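Local coordinates for protein botulinum neurotoxin type G (Clostridium botulinum, PDB 3MPP) that attaches the neurotoxin to the surface of its host cell, this fragment being the receptor-binding domain of the heavy chain, at residues A[210-213]-A[214-218]; A[414-417]-A[418-421]. The protein carries 4 engineered substitutions. One frame throughout, in Å; residues are numbered along the deposited sequence. Where two conformers were deposited one is given.

Contact 1 of 2, residues A[210-213]-A[214-218]; sequences ATEV and EERYK. Engineered in segment 214-218: Glu-214 (natural residue Ser), Glu-215 (natural residue Ser), Arg-216 (natural residue Leu), Lys-218 (natural residue Trp).
Four successive i to i+4 backbone bonds tie 210-213 to 214-218 as consecutive turns of one alpha helix: the amide N atoms of Glu-214 (engineered), Glu-215, Arg-216 and Tyr-217 donate to the O atoms of Ala-210, Thr-211, Glu-212 and Val-213. The N-H...O angle is 166° for the first of these and falls to 142° for the last, from Tyr-217 N to Val-213 O at 3.0 Å.

The engineered Glu-215 bends back toward the preceding turn. With CG beside its own N (chi1 -60°) and a second bend at chi2, its CG comes 3.1 Å from Thr-211 O, the same carbonyl that receives its amide. From the following turn, NZ of the engineered Lys-218 forms a long salt bridge with Glu-215 OE1 (3.4 Å) and a weak hydrogen bond to OE2. Glu-212 and the engineered Arg-216 run side by side in the same direction. Aliphatic CG of Glu-212 lies 4.2 Å from Arg-216 NH2, near the guanidinium plane at its edge, whereas Glu-212 OE2 is 5.0 Å from that nitrogen and the two charges are not in contact.

Buried Val-213 packs against Thr-147 and Tyr-159. Asn-209 OD1, from the residue just before the helix, accepts a bond from Glu-212 N. This is a surface alpha helix laid on strands 144-150 and 156-160 of the N-terminal receptor-binding subdomain through Val-213, its charged side here largely engineered.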
# COMPACT_ATOMS: atom_id res chain seq x y z
N ALA A 210 -6.17 -20.39 -8.75
CA ALA A 210 -5.04 -19.47 -8.84
C ALA A 210 -5.18 -18.43 -9.96
O ALA A 210 -4.75 -17.30 -9.81
CB ALA A 210 -3.74 -20.24 -8.99
N THR A 211 -5.78 -18.81 -11.08
CA THR A 211 -5.96 -17.87 -12.19
C THR A 211 -7.02 -16.83 -11.84
O THR A 211 -6.85 -15.64 -12.11
CB THR A 211 -6.38 -18.58 -13.49
OG1 THR A 211 -5.34 -19.48 -13.90
CG2 THR A 211 -6.63 -17.56 -14.58
N GLU A 212 -8.10 -17.29 -11.23
CA GLU A 212 -9.20 -16.43 -10.81
C GLU A 212 -8.74 -15.42 -9.76
O GLU A 212 -9.20 -14.27 -9.73
CB GLU A 212 -10.33 -17.29 -10.24
CG GLU A 212 -11.71 -16.99 -10.80
CD GLU A 212 -12.63 -18.21 -10.75
OE1 GLU A 212 -12.37 -19.13 -9.95
OE2 GLU A 212 -13.61 -18.24 -11.53
N VAL A 213 -7.84 -15.85 -8.89
CA VAL A 213 -7.37 -14.99 -7.81
C VAL A 213 -6.50 -13.85 -8.36
O VAL A 213 -6.69 -12.69 -7.99
CB VAL A 213 -6.60 -15.78 -6.74
CG1 VAL A 213 -5.98 -14.84 -5.72
CG2 VAL A 213 -7.54 -16.79 -6.05
N GLU A 214 -5.57 -14.20 -9.24
CA GLU A 214 -4.69 -13.21 -9.85
C GLU A 214 -5.48 -12.16 -10.62
O GLU A 214 -5.16 -10.96 -10.57
CB GLU A 214 -3.69 -13.89 -10.79
CG GLU A 214 -2.98 -12.93 -11.74
CD GLU A 214 -2.18 -11.88 -10.99
OE1 GLU A 214 -1.85 -12.11 -9.81
OE2 GLU A 214 -1.90 -10.82 -11.58
N GLU A 215 -6.50 -12.59 -11.34
CA GLU A 215 -7.28 -11.67 -12.14
C GLU A 215 -8.08 -10.71 -11.26
O GLU A 215 -8.13 -9.52 -11.52
CB GLU A 215 -8.19 -12.42 -13.13
CG GLU A 215 -7.42 -13.31 -14.10
CD GLU A 215 -6.26 -12.58 -14.77
OE1 GLU A 215 -6.43 -11.42 -15.19
OE2 GLU A 215 -5.16 -13.19 -14.88
N ARG A 216 -8.69 -11.24 -10.21
CA ARG A 216 -9.44 -10.40 -9.29
C ARG A 216 -8.53 -9.38 -8.61
O ARG A 216 -8.96 -8.29 -8.25
CB ARG A 216 -10.16 -11.26 -8.24
CG ARG A 216 -11.38 -10.59 -7.64
CD ARG A 216 -12.33 -11.62 -7.06
NE ARG A 216 -12.66 -12.66 -8.04
CZ ARG A 216 -13.60 -12.55 -8.97
NH1 ARG A 216 -14.32 -11.44 -9.07
NH2 ARG A 216 -13.83 -13.55 -9.81
N TYR A 217 -7.26 -9.75 -8.46
CA TYR A 217 -6.27 -8.85 -7.89
C TYR A 217 -6.01 -7.69 -8.83
O TYR A 217 -6.05 -6.52 -8.43
CB TYR A 217 -4.98 -9.61 -7.60
CG TYR A 217 -3.83 -8.73 -7.15
CD1 TYR A 217 -3.84 -8.14 -5.90
CD2 TYR A 217 -2.74 -8.51 -7.98
CE1 TYR A 217 -2.79 -7.34 -5.49
CE2 TYR A 217 -1.69 -7.71 -7.57
CZ TYR A 217 -1.72 -7.13 -6.32
OH TYR A 217 -0.67 -6.34 -5.91
N LYS A 218 -5.73 -8.00 -10.09
CA LYS A 218 -5.44 -6.97 -11.08
C LYS A 218 -6.62 -6.01 -11.21
O LYS A 218 -6.44 -4.80 -11.29
CB LYS A 218 -5.07 -7.58 -12.43
CG LYS A 218 -3.81 -8.43 -12.37
CD LYS A 218 -3.25 -8.74 -13.76
CE LYS A 218 -3.94 -9.93 -14.39
NZ LYS A 218 -3.24 -10.41 -15.61

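Contact 2 of 2, residues A[414-417]-A[418-421]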
# COMPACT_ATOMS: atom_id res chain seq x y z
N LEU A 414 14.00 -4.83 -15.07
CA LEU A 414 15.41 -4.79 -14.68
C LEU A 414 15.89 -3.40 -14.27
O LEU A 414 16.80 -3.26 -13.45
CB LEU A 414 16.27 -5.24 -15.86
CG LEU A 414 15.95 -6.58 -16.54
CD1 LEU A 414 16.81 -6.78 -17.78
CD2 LEU A 414 16.15 -7.73 -15.55
N ARG A 415 15.32 -2.37 -14.91
CA ARG A 415 15.77 -0.98 -14.76
C ARG A 415 14.76 -0.21 -13.91
O ARG A 415 13.75 0.29 -14.41
CB ARG A 415 15.93 -0.35 -16.16
CG ARG A 415 16.30 1.14 -16.21
CD ARG A 415 16.20 1.69 -17.66
NE ARG A 415 14.82 1.62 -18.16
CZ ARG A 415 14.49 1.57 -19.45
NH1 ARG A 415 15.44 1.59 -20.38
NH2 ARG A 415 13.21 1.49 -19.82
N LEU A 416 15.03 -0.13 -12.61
CA LEU A 416 14.02 0.30 -11.64
C LEU A 416 14.28 1.69 -11.07
O LEU A 416 13.47 2.20 -10.32
CB LEU A 416 13.92 -0.72 -10.49
CG LEU A 416 13.64 -2.18 -10.89
CD1 LEU A 416 13.67 -3.12 -9.68
CD2 LEU A 416 12.30 -2.29 -11.66
N GLY A 417 15.42 2.29 -11.42
CA GLY A 417 15.77 3.61 -10.92
C GLY A 417 14.84 4.78 -11.28
O GLY A 417 14.95 5.87 -10.71
N CYS A 418 13.94 4.58 -12.24
CA CYS A 418 12.99 5.62 -12.60
C CYS A 418 11.63 5.35 -11.97
O CYS A 418 10.64 5.96 -12.36
CB CYS A 418 12.81 5.72 -14.12
SG CYS A 418 12.50 4.12 -14.94
N ASN A 419 11.58 4.44 -11.01
CA ASN A 419 10.29 4.15 -10.36
C ASN A 419 10.27 4.73 -8.97
O ASN A 419 11.15 4.42 -8.16
CB ASN A 419 10.03 2.64 -10.31
CG ASN A 419 9.99 2.03 -11.69
OD1 ASN A 419 9.51 2.65 -12.63
ND2 ASN A 419 10.50 0.80 -11.81
N TRP A 420 9.26 5.54 -8.69
CA TRP A 420 9.18 6.29 -7.44
C TRP A 420 7.90 6.00 -6.69
O TRP A 420 6.89 5.62 -7.29
CB TRP A 420 9.22 7.79 -7.75
CG TRP A 420 10.46 8.25 -8.52
CD1 TRP A 420 10.59 8.38 -9.88
CD2 TRP A 420 11.73 8.65 -7.96
NE1 TRP A 420 11.87 8.83 -10.20
CE2 TRP A 420 12.58 9.01 -9.04
CE3 TRP A 420 12.23 8.73 -6.65
CZ2 TRP A 420 13.89 9.46 -8.85
CZ3 TRP A 420 13.55 9.17 -6.47
CH2 TRP A 420 14.36 9.52 -7.56
N GLN A 421 7.95 6.19 -5.37
CA GLN A 421 6.73 6.24 -4.57
C GLN A 421 6.76 7.46 -3.67
O GLN A 421 7.83 7.91 -3.23
CB GLN A 421 6.58 4.97 -3.73
CG GLN A 421 6.47 3.69 -4.59
CD GLN A 421 6.28 2.45 -3.75
OE1 GLN A 421 5.59 2.48 -2.73
NE2 GLN A 421 6.87 1.34 -4.18
O HOH W 1 11.03 -0.26 -14.46
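The one direct hydrogen bond between the segments, Asn-419 N to Leu-416 O (3.0 Å, N-H...O 151°), closes a type I beta turn from Leu-416 to Asn-419. The donor stands 51° out of the carbonyl plane, so this bond uses the oxygen from above that plane.

A water supplies the second polar link. It accepts from Asn-419 ND2 at 2.9 Å and can donate to Arg-415 O at 2.8 Å, although it has more acceptors nearby than protons to give; Arg-415 O and Asn-419 ND2 themselves are 4.2 Å apart. Asn-419 is gripped at both ends of its amide: OD1 accepts from Tyr-356 and Gln-364, which should fix the rotation of the group, and ND2 also makes a weak bond to Gln-245, while Gly-417 O accepts a hydrogen bond from Asn-244.

Van der Waals contacts flank the turn. CD2 of Leu-416 meets Asn-419 ND2 at 3.6 Å, the two side chains crossing obliquely. Cys-418 holds SG between its own N and carbonyl carbon (chi1 49°), and the sulfur reaches 4.1 Å from Arg-415 O. Gly-417 O approaches the rim of the Trp-420 ring at a slant, 4.2 Å from its CZ2.

The turn leads from helix 411-414 into strand 420-423, which pairs antiparallel with strand 239-244 in the beta-trefoil C-terminal subdomain, Trp-420 packing on Leu-242 of that strand with its NE1 bonded to Phe-377 O.

How the contacts relate
Contact 1 and contact 2 are separate sites in series along the chain, their centres 25 Å apart and their nearest atoms about 11 Å apart. The helix of contact 1 packs on the N-terminal subdomain, whereas contact 2 belongs to the C-terminal beta-trefoil. Both nevertheless approach the region around 356-359: Tyr-217 of contact 1 touches Thr-359, while in contact 2 Cys-418 touches Tyr-356 and Asn-419 touches Glu-357. Their relation to the inferred ganglioside site differs. The side chain of Arg-415 in contact 2 is about 4 Å from that of Trp-402, so segment 414-417 comes close to this site through Arg-415; contact 1 lies away from it.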